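Segregation and condensation protein B (Mycobacterium tuberculosis, PDB 2Z99) probably takes part in chromosome segregation and condensation during cell division as a winged-helix subunit working with SMC-type proteins. Local coordinates at residues A[104-108]-A[120-124]; A[138-144]-A[155-161]. All coordinates share one frame; numbering follows the deposited sequence.

Contact 1: A[104-108]-A[120-124]; sequences ETLAV and VSAVR
The NE atom of Arg124 lies 4.0 Å from CB of Glu104, and no hydrogen bond crosses between the two helices at this point. The pair belongs to a winged-helix domain, in which helix 100-112 and helix 117-124 are joined through the short strand 115-116; their local axes approach to 10.1 Å at 123°. Arginine suits this place because its long aliphatic chain can span the distance between the helices and carry the guanidinium onto Thr105, while the residue remains partly exposed. With CG beside the backbone N (chi1 -74°) and further bends at chi2 and chi3, the chain of Arg124 reaches across to helix 100-112, bringing CD to 3.9 Å from CA of Thr105. The carboxylate of Glu104 turns away, leaving OE2 5.7 Å from NE of Arg124, too far for a salt bridge, although some long-range attraction is likely. Thr105 is small enough to fit between the helices and also meets Val131 and Leu135 of helix 129-137. As modelled, its OG1 is buried with no hydrogen-bond partner, but the rotation of this side chain is doubtful. Valines fill the remaining interface, their short branched side chains bringing methyl groups together without having to bend. CG1 of Val108 reaches CG2 of Val120 at 4.2 Å. Val108 and Val123 meet tip to tip: CG1 of Val123 touches both methyls of Val108, with CG2 of Val108 at 4.0 Å.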
loop_
_atom_site.group_PDB
_atom_site.type_symbol
_atom_site.label_atom_id
_atom_site.label_comp_id
_atom_site.label_asym_id
_atom_site.label_seq_id
_atom_site.Cartn_x
_atom_site.Cartn_y
_atom_site.Cartn_z
ATOM N N GLU A 104 19.028 -18.863 -25.587
ATOM C CA GLU A 104 19.822 -19.276 -26.728
ATOM C C GLU A 104 21.181 -19.776 -26.252
ATOM O O GLU A 104 21.576 -20.898 -26.547
ATOM C CB GLU A 104 20.030 -18.088 -27.663
ATOM C CG GLU A 104 19.837 -18.385 -29.139
ATOM C CD GLU A 104 18.420 -18.107 -29.610
ATOM O OE1 GLU A 104 17.532 -18.951 -29.356
ATOM O OE2 GLU A 104 18.198 -17.034 -30.223
ATOM N N THR A 105 21.899 -18.942 -25.510
ATOM C CA THR A 105 23.217 -19.328 -25.033
ATOM C C THR A 105 23.147 -20.409 -23.976
ATOM O O THR A 105 24.104 -21.154 -23.781
ATOM C CB THR A 105 24.028 -18.103 -24.503
ATOM O OG1 THR A 105 24.713 -18.455 -23.298
ATOM C CG2 THR A 105 23.134 -16.933 -24.251
ATOM N N LEU A 106 22.012 -20.510 -23.299
ATOM C CA LEU A 106 21.863 -21.541 -22.283
ATOM C C LEU A 106 21.850 -22.862 -23.039
ATOM O O LEU A 106 22.527 -23.814 -22.660
ATOM C CB LEU A 106 20.545 -21.374 -21.523
ATOM C CG LEU A 106 20.426 -21.963 -20.112
ATOM C CD1 LEU A 106 18.961 -22.238 -19.851
ATOM C CD2 LEU A 106 21.225 -23.248 -19.959
ATOM N N ALA A 107 21.079 -22.894 -24.123
ATOM C CA ALA A 107 20.950 -24.082 -24.960
ATOM C C ALA A 107 22.299 -24.516 -25.514
ATOM O O ALA A 107 22.588 -25.713 -25.607
ATOM C CB ALA A 107 19.990 -23.813 -26.097
ATOM N N VAL A 108 23.125 -23.546 -25.888
ATOM C CA VAL A 108 24.431 -23.868 -26.420
ATOM C C VAL A 108 25.228 -24.649 -25.378
ATOM O O VAL A 108 25.812 -25.682 -25.691
ATOM C CB VAL A 108 25.196 -22.582 -26.838
ATOM C CG1 VAL A 108 26.621 -22.923 -27.257
ATOM C CG2 VAL A 108 24.475 -21.915 -27.981
ATOM N N VAL A 120 31.229 -20.717 -26.904
ATOM C CA VAL A 120 29.868 -20.231 -26.777
ATOM C C VAL A 120 29.797 -18.877 -27.478
ATOM O O VAL A 120 28.842 -18.571 -28.187
ATOM C CB VAL A 120 29.461 -20.048 -25.303
ATOM C CG1 VAL A 120 28.090 -19.426 -25.233
ATOM C CG2 VAL A 120 29.463 -21.392 -24.585
ATOM N N SER A 121 30.820 -18.065 -27.271
ATOM C CA SER A 121 30.876 -16.760 -27.890
ATOM C C SER A 121 30.930 -16.918 -29.419
ATOM O O SER A 121 30.241 -16.208 -30.159
ATOM C CB SER A 121 32.101 -16.011 -27.373
ATOM O OG SER A 121 32.065 -14.660 -27.763
ATOM N N ALA A 122 31.733 -17.865 -29.887
ATOM C CA ALA A 122 31.856 -18.096 -31.317
ATOM C C ALA A 122 30.553 -18.630 -31.894
ATOM O O ALA A 122 30.037 -18.096 -32.881
ATOM C CB ALA A 122 32.990 -19.063 -31.601
ATOM N N VAL A 123 30.022 -19.680 -31.279
ATOM C CA VAL A 123 28.769 -20.279 -31.730
ATOM C C VAL A 123 27.615 -19.279 -31.747
ATOM O O VAL A 123 26.746 -19.352 -32.611
ATOM C CB VAL A 123 28.381 -21.484 -30.844
ATOM C CG1 VAL A 123 26.940 -21.911 -31.109
ATOM C CG2 VAL A 123 29.321 -22.638 -31.121
ATOM N N ARG A 124 27.594 -18.348 -30.800
ATOM C CA ARG A 124 26.523 -17.360 -30.759
ATOM C C ARG A 124 26.850 -16.199 -31.704
ATOM O O ARG A 124 25.957 -15.483 -32.170
ATOM C CB ARG A 124 26.337 -16.816 -29.339
ATOM C CG ARG A 124 25.661 -17.756 -28.337
ATOM C CD ARG A 124 24.136 -17.715 -28.412
ATOM N NE ARG A 124 23.551 -16.364 -28.368
ATOM C CZ ARG A 124 23.778 -15.451 -27.420
ATOM N NH1 ARG A 124 24.593 -15.715 -26.407
ATOM N NH2 ARG A 124 23.177 -14.269 -27.471
#

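Contact 2: A[138-144]-A[155-161]; sequences RGLITEV and FATTELF
Thr142 and Ala156 form the hydrogen-bonded antiparallel pair of a beta hairpin, the wing of the winged-helix fold, built from strands 141-146 and 153-157. Two backbone bonds join them: Thr142 N to Ala156 O at 2.9 Å and Ala156 N to Thr142 O at 3.1 Å. Ile141 with Thr157 and Glu143 with Phe155 make the flanking non-hydrogen-bonded pairs. Beyond the strands the bonding continues, as Thr158 N donates to Leu140 O from above the carbonyl plane, 53° out of it.

The side-chain hydrogen bonding centres on Thr158. With OG1 between its backbone N and carbonyl carbon (chi1 65°), this hydroxyl donates in the carbonyl plane to Gly139 O at 2.6 Å and accepts from Phe161 N at 3.2 Å. Threonine suits this N-cap because one hydroxyl can serve both roles, tying the start of helix 159-165 to the turn before the wing. Gly139 adopts positive phi, readily accessible to glycine, in the Schellman motif that ends helix 129-137.

Apolar contacts line the side facing the helices. Ile141 and Phe155 both pack on Leu136 of helix 129-137, and CD1 of Ile141 meets CD2 of Phe155 at 4.2 Å. Leu140 crosses Phe161 at about a right angle, its CD1 4.1 Å from CB of Phe161. At the exposed border, Glu143 lies alongside Phe155, with carboxylate and ring planes 21° apart and its CG methylene 3.7 Å from CE2 of Phe155.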
loop_
_atom_site.group_PDB
_atom_site.type_symbol
_atom_site.label_atom_id
_atom_site.label_comp_id
_atom_site.label_asym_id
_atom_site.label_seq_id
_atom_site.Cartn_x
_atom_site.Cartn_y
_atom_site.Cartn_z
ATOM N N ARG A 138 22.270 -17.297 -11.532
ATOM C CA ARG A 138 20.995 -17.988 -11.370
ATOM C C ARG A 138 21.186 -19.493 -11.237
ATOM O O ARG A 138 20.204 -20.242 -11.214
ATOM C CB ARG A 138 20.071 -17.724 -12.555
ATOM C CG ARG A 138 19.720 -16.280 -12.762
ATOM C CD ARG A 138 18.646 -16.159 -13.815
ATOM N NE ARG A 138 18.311 -14.765 -14.062
ATOM C CZ ARG A 138 17.175 -14.366 -14.623
ATOM N NH1 ARG A 138 16.270 -15.265 -14.988
ATOM N NH2 ARG A 138 16.950 -13.072 -14.822
ATOM N N GLY A 139 22.447 -19.925 -11.174
ATOM C CA GLY A 139 22.761 -21.335 -11.023
ATOM C C GLY A 139 22.308 -22.260 -12.133
ATOM O O GLY A 139 22.150 -23.463 -11.905
ATOM N N LEU A 140 22.087 -21.728 -13.332
ATOM C CA LEU A 140 21.676 -22.580 -14.445
ATOM C C LEU A 140 22.871 -23.310 -15.066
ATOM O O LEU A 140 22.714 -24.346 -15.715
ATOM C CB LEU A 140 20.947 -21.762 -15.515
ATOM C CG LEU A 140 19.468 -21.476 -15.256
ATOM C CD1 LEU A 140 18.779 -22.745 -14.757
ATOM C CD2 LEU A 140 19.341 -20.378 -14.233
ATOM N N ILE A 141 24.065 -22.763 -14.870
ATOM C CA ILE A 141 25.284 -23.374 -15.396
ATOM C C ILE A 141 26.362 -23.102 -14.378
ATOM O O ILE A 141 26.184 -22.272 -13.490
ATOM C CB ILE A 141 25.741 -22.754 -16.759
ATOM C CG1 ILE A 141 26.141 -21.285 -16.552
ATOM C CG2 ILE A 141 24.638 -22.916 -17.808
ATOM C CD1 ILE A 141 26.724 -20.606 -17.785
ATOM N N THR A 142 27.481 -23.796 -14.505
ATOM C CA THR A 142 28.586 -23.592 -13.579
ATOM C C THR A 142 29.897 -24.072 -14.165
ATOM O O THR A 142 29.913 -24.811 -15.146
ATOM C CB THR A 142 28.353 -24.335 -12.259
ATOM O OG1 THR A 142 29.332 -23.912 -11.301
ATOM C CG2 THR A 142 28.464 -25.842 -12.466
ATOM N N GLU A 143 30.997 -23.644 -13.558
ATOM C CA GLU A 143 32.317 -24.049 -14.016
ATOM C C GLU A 143 32.550 -25.511 -13.640
ATOM O O GLU A 143 32.366 -25.898 -12.485
ATOM C CB GLU A 143 33.407 -23.166 -13.389
ATOM C CG GLU A 143 33.281 -21.679 -13.714
ATOM C CD GLU A 143 32.468 -20.912 -12.682
ATOM O OE1 GLU A 143 31.531 -21.503 -12.092
ATOM O OE2 GLU A 143 32.758 -19.710 -12.469
ATOM N N VAL A 144 32.946 -26.318 -14.622
ATOM C CA VAL A 144 33.201 -27.732 -14.399
ATOM C C VAL A 144 34.688 -28.037 -14.299
ATOM O O VAL A 144 35.125 -28.721 -13.378
ATOM C CB VAL A 144 32.595 -28.582 -15.520
ATOM C CG1 VAL A 144 33.009 -30.028 -15.357
ATOM C CG2 VAL A 144 31.087 -28.462 -15.487
ATOM N N PHE A 155 32.277 -25.257 -19.059
ATOM C CA PHE A 155 31.003 -25.068 -18.369
ATOM C C PHE A 155 30.010 -26.182 -18.615
ATOM O O PHE A 155 30.124 -26.939 -19.578
ATOM C CB PHE A 155 30.334 -23.747 -18.794
ATOM C CG PHE A 155 31.063 -22.519 -18.339
ATOM C CD1 PHE A 155 32.169 -22.051 -19.036
ATOM C CD2 PHE A 155 30.675 -21.863 -17.176
ATOM C CE1 PHE A 155 32.879 -20.956 -18.586
ATOM C CE2 PHE A 155 31.380 -20.761 -16.713
ATOM C CZ PHE A 155 32.482 -20.307 -17.415
ATOM N N ALA A 156 29.019 -26.262 -17.735
ATOM C CA ALA A 156 27.976 -27.258 -17.868
ATOM C C ALA A 156 26.722 -26.768 -17.181
ATOM O O ALA A 156 26.766 -25.876 -16.331
ATOM C CB ALA A 156 28.423 -28.578 -17.262
ATOM N N THR A 157 25.596 -27.343 -17.570
ATOM C CA THR A 157 24.329 -26.996 -16.974
ATOM C C THR A 157 24.298 -27.711 -15.635
ATOM O O THR A 157 24.778 -28.836 -15.514
ATOM C CB THR A 157 23.166 -27.481 -17.835
ATOM O OG1 THR A 157 23.274 -28.896 -18.038
ATOM C CG2 THR A 157 23.179 -26.781 -19.180
ATOM N N THR A 158 23.747 -27.047 -14.629
ATOM C CA THR A 158 23.666 -27.612 -13.295
ATOM C C THR A 158 22.548 -28.636 -13.207
ATOM O O THR A 158 22.000 -29.060 -14.220
ATOM C CB THR A 158 23.396 -26.515 -12.272
ATOM O OG1 THR A 158 22.099 -25.951 -12.513
ATOM C CG2 THR A 158 24.453 -25.420 -12.387
ATOM N N GLU A 159 22.222 -29.035 -11.982
ATOM C CA GLU A 159 21.152 -29.992 -11.730
ATOM C C GLU A 159 19.853 -29.190 -11.702
ATOM O O GLU A 159 18.811 -29.641 -12.181
ATOM C CB GLU A 159 21.364 -30.673 -10.377
ATOM C CG GLU A 159 22.729 -31.329 -10.197
ATOM C CD GLU A 159 22.960 -32.489 -11.149
ATOM O OE1 GLU A 159 22.147 -33.443 -11.135
ATOM O OE2 GLU A 159 23.957 -32.448 -11.905
ATOM N N LEU A 160 19.937 -27.991 -11.136
ATOM C CA LEU A 160 18.799 -27.091 -11.036
ATOM C C LEU A 160 18.263 -26.812 -12.438
ATOM O O LEU A 160 17.060 -26.614 -12.626
ATOM C CB LEU A 160 19.235 -25.788 -10.360
ATOM C CG LEU A 160 18.166 -24.835 -9.823
ATOM C CD1 LEU A 160 18.857 -23.693 -9.094
ATOM C CD2 LEU A 160 17.292 -24.311 -10.951
ATOM N N PHE A 161 19.165 -26.791 -13.415
ATOM C CA PHE A 161 18.791 -26.556 -14.806
ATOM C C PHE A 161 17.832 -27.654 -15.251
ATOM O O PHE A 161 16.832 -27.398 -15.926
ATOM C CB PHE A 161 20.034 -26.574 -15.697
ATOM C CG PHE A 161 19.737 -26.837 -17.143
ATOM C CD1 PHE A 161 19.126 -25.873 -17.929
ATOM C CD2 PHE A 161 20.041 -28.070 -17.710
ATOM C CE1 PHE A 161 18.819 -26.133 -19.260
ATOM C CE2 PHE A 161 19.738 -28.342 -19.039
ATOM C CZ PHE A 161 19.126 -27.372 -19.817
#

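In the fold
The two contacts follow one another along the chain, contact 1 closing before contact 2 opens, and their centres are about 14 Å apart within one winged-helix domain. Contact 1 pairs helices 100-112 and 117-124; contact 2 joins the base of the wing hairpin to the start of helix 159-165, and strand 115-116, just before helix 117-124, completes the sheet alongside 153-157. Helix 129-137 bridges the interval in sequence and receives side chains from both. They also touch directly through Leu106, which points away from helix 117-124: its CD2 is 3.8 Å from CE1 of Phe161 and 4.0 Å from CG2 of Ile141. Helix 100-112 thus joins helix 117-124 to the wing.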